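Local coordinates for protein Poly(3-hydroxyalkanoate) polymerase subunit PhaC (Cupriavidus necator, PDB 5HZ2) that polymerizes (R)-3-hydroxybutyryl-CoA into polyhydroxybutyrate, an intracellular energy reserve, the chain here being its C-terminal catalytic domain, at residues A[147-152]-A[247-252]. Residues are numbered along the deposited sequence; the frame is centred on the assembly and turned at random.
Sequences TLLDFA and NELKVP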
# COMPACT_ATOMS: atom_id res chain seq x y z
N THR A 147 -2.40 -21.67 1.90
CA THR A 147 -1.20 -22.10 2.58
C THR A 147 -0.00 -21.20 2.39
O THR A 147 0.29 -20.80 1.30
CB THR A 147 -0.81 -23.50 2.06
OG1 THR A 147 -1.84 -24.42 2.39
CG2 THR A 147 0.52 -23.99 2.62
N LEU A 148 0.69 -20.93 3.48
CA LEU A 148 1.89 -20.14 3.43
C LEU A 148 3.08 -21.08 3.49
O LEU A 148 3.15 -21.92 4.36
CB LEU A 148 1.95 -19.21 4.63
CG LEU A 148 1.01 -18.02 4.68
CD1 LEU A 148 1.08 -17.34 6.03
CD2 LEU A 148 1.36 -17.06 3.57
N LEU A 149 3.98 -20.94 2.53
CA LEU A 149 5.25 -21.66 2.47
C LEU A 149 6.34 -20.59 2.60
O LEU A 149 7.24 -20.73 3.38
CB LEU A 149 5.40 -22.48 1.20
CG LEU A 149 4.50 -23.71 1.16
CD1 LEU A 149 4.71 -24.50 -0.10
CD2 LEU A 149 4.60 -24.57 2.40
N ASP A 150 6.23 -19.52 1.82
CA ASP A 150 7.07 -18.33 1.91
C ASP A 150 6.28 -17.31 2.67
O ASP A 150 5.23 -16.88 2.23
CB ASP A 150 7.45 -17.87 0.50
CG ASP A 150 8.35 -16.65 0.45
OD1 ASP A 150 8.57 -16.00 1.49
OD2 ASP A 150 8.79 -16.32 -0.70
N PHE A 151 6.80 -16.92 3.81
CA PHE A 151 6.15 -16.02 4.71
C PHE A 151 6.62 -14.58 4.56
O PHE A 151 6.28 -13.73 5.41
CB PHE A 151 6.36 -16.54 6.18
CG PHE A 151 5.62 -17.80 6.47
CD1 PHE A 151 6.01 -19.00 5.93
CD2 PHE A 151 4.56 -17.81 7.33
CE1 PHE A 151 5.33 -20.18 6.22
CE2 PHE A 151 3.86 -19.00 7.66
CZ PHE A 151 4.20 -20.18 7.06
N ALA A 152 7.28 -14.24 3.44
CA ALA A 152 7.72 -12.83 3.25
C ALA A 152 6.53 -11.85 3.30
O ALA A 152 5.40 -12.17 2.87
CB ALA A 152 8.52 -12.69 1.93
N ASN A 247 11.46 -16.88 8.25
CA ASN A 247 11.12 -17.31 6.87
C ASN A 247 12.11 -18.32 6.25
O ASN A 247 12.66 -18.09 5.14
CB ASN A 247 11.03 -16.08 5.99
CG ASN A 247 10.28 -16.33 4.66
OD1 ASN A 247 10.43 -15.57 3.65
ND2 ASN A 247 9.56 -17.36 4.64
N GLU A 248 12.35 -19.38 6.98
CA GLU A 248 13.38 -20.38 6.64
C GLU A 248 12.92 -21.63 5.98
O GLU A 248 13.74 -22.40 5.36
CB GLU A 248 14.19 -20.75 7.84
CG GLU A 248 14.98 -19.65 8.45
CD GLU A 248 15.40 -20.05 9.87
OE1 GLU A 248 14.54 -20.18 10.77
OE2 GLU A 248 16.60 -20.25 10.08
N LEU A 249 11.62 -21.93 6.05
CA LEU A 249 11.14 -23.16 5.44
C LEU A 249 11.29 -23.14 3.93
O LEU A 249 11.56 -24.18 3.29
CB LEU A 249 9.64 -23.34 5.79
CG LEU A 249 8.97 -24.59 5.35
CD1 LEU A 249 9.57 -25.78 6.09
CD2 LEU A 249 7.49 -24.45 5.65
N LYS A 250 11.23 -21.94 3.36
CA LYS A 250 11.40 -21.76 1.92
C LYS A 250 12.86 -21.78 1.43
O LYS A 250 13.11 -21.79 0.23
CB LYS A 250 10.72 -20.49 1.47
CG LYS A 250 11.30 -19.26 2.13
CD LYS A 250 12.34 -18.58 1.34
CE LYS A 250 11.87 -17.27 0.76
NZ LYS A 250 13.03 -16.84 -0.08
N VAL A 251 13.80 -21.81 2.35
CA VAL A 251 15.25 -21.87 2.01
C VAL A 251 15.65 -23.33 1.98
O VAL A 251 15.66 -23.96 3.00
CB VAL A 251 16.10 -21.11 3.03
CG1 VAL A 251 17.58 -21.26 2.66
CG2 VAL A 251 15.65 -19.63 3.10
N PRO A 252 15.92 -23.91 0.78
CA PRO A 252 16.12 -25.37 0.73
C PRO A 252 17.23 -25.85 1.62
O PRO A 252 18.30 -25.29 1.57
CB PRO A 252 16.49 -25.62 -0.73
CG PRO A 252 15.76 -24.52 -1.42
CD PRO A 252 15.93 -23.33 -0.57
O HOH W 1 9.54 -20.01 4.89
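Asn247 pushes its carboxamide into the bend of 147-152, beside the Asp150 carboxylate and the backbone N of Phe151, and this is the tight part of the contact. The amide and carboxylate planes lie 28° apart, and the amide lies at the edge of the Phe151 ring, near its plane. A chi1 of -179° sets the Asp150 carboxylate beside its own carbonyl carbon, where OD1 accepts from Ala152 N at 2.9 Å, 35° out of the carboxylate plane, closing an Asx turn. Between the two backbones a water donates to Leu149 O (2.8 Å) and accepts from Lys250 N (3.0 Å), bridging them. Leu149 and Leu249 touch through their CD2 methyls at 4.4 Å and pack on helix 119-133. The looser, partly exposed side belongs to Lys250, against which the second subunit lies: its bent chain brings CE to 3.5 Å from Asp150 OD2, while its ammonium, whose modelled position is doubtful, pairs with Glu330 of the second subunit. Phe151 also meets Tyr244 edge-to-face, its side chain about 9 Å from that of Cys118, the predicted active-site residue. The contact thus joins the loop following sheet strand 139-145 to the turn after helix 233-245, near the probable active site of an alpha/beta hydrolase fold.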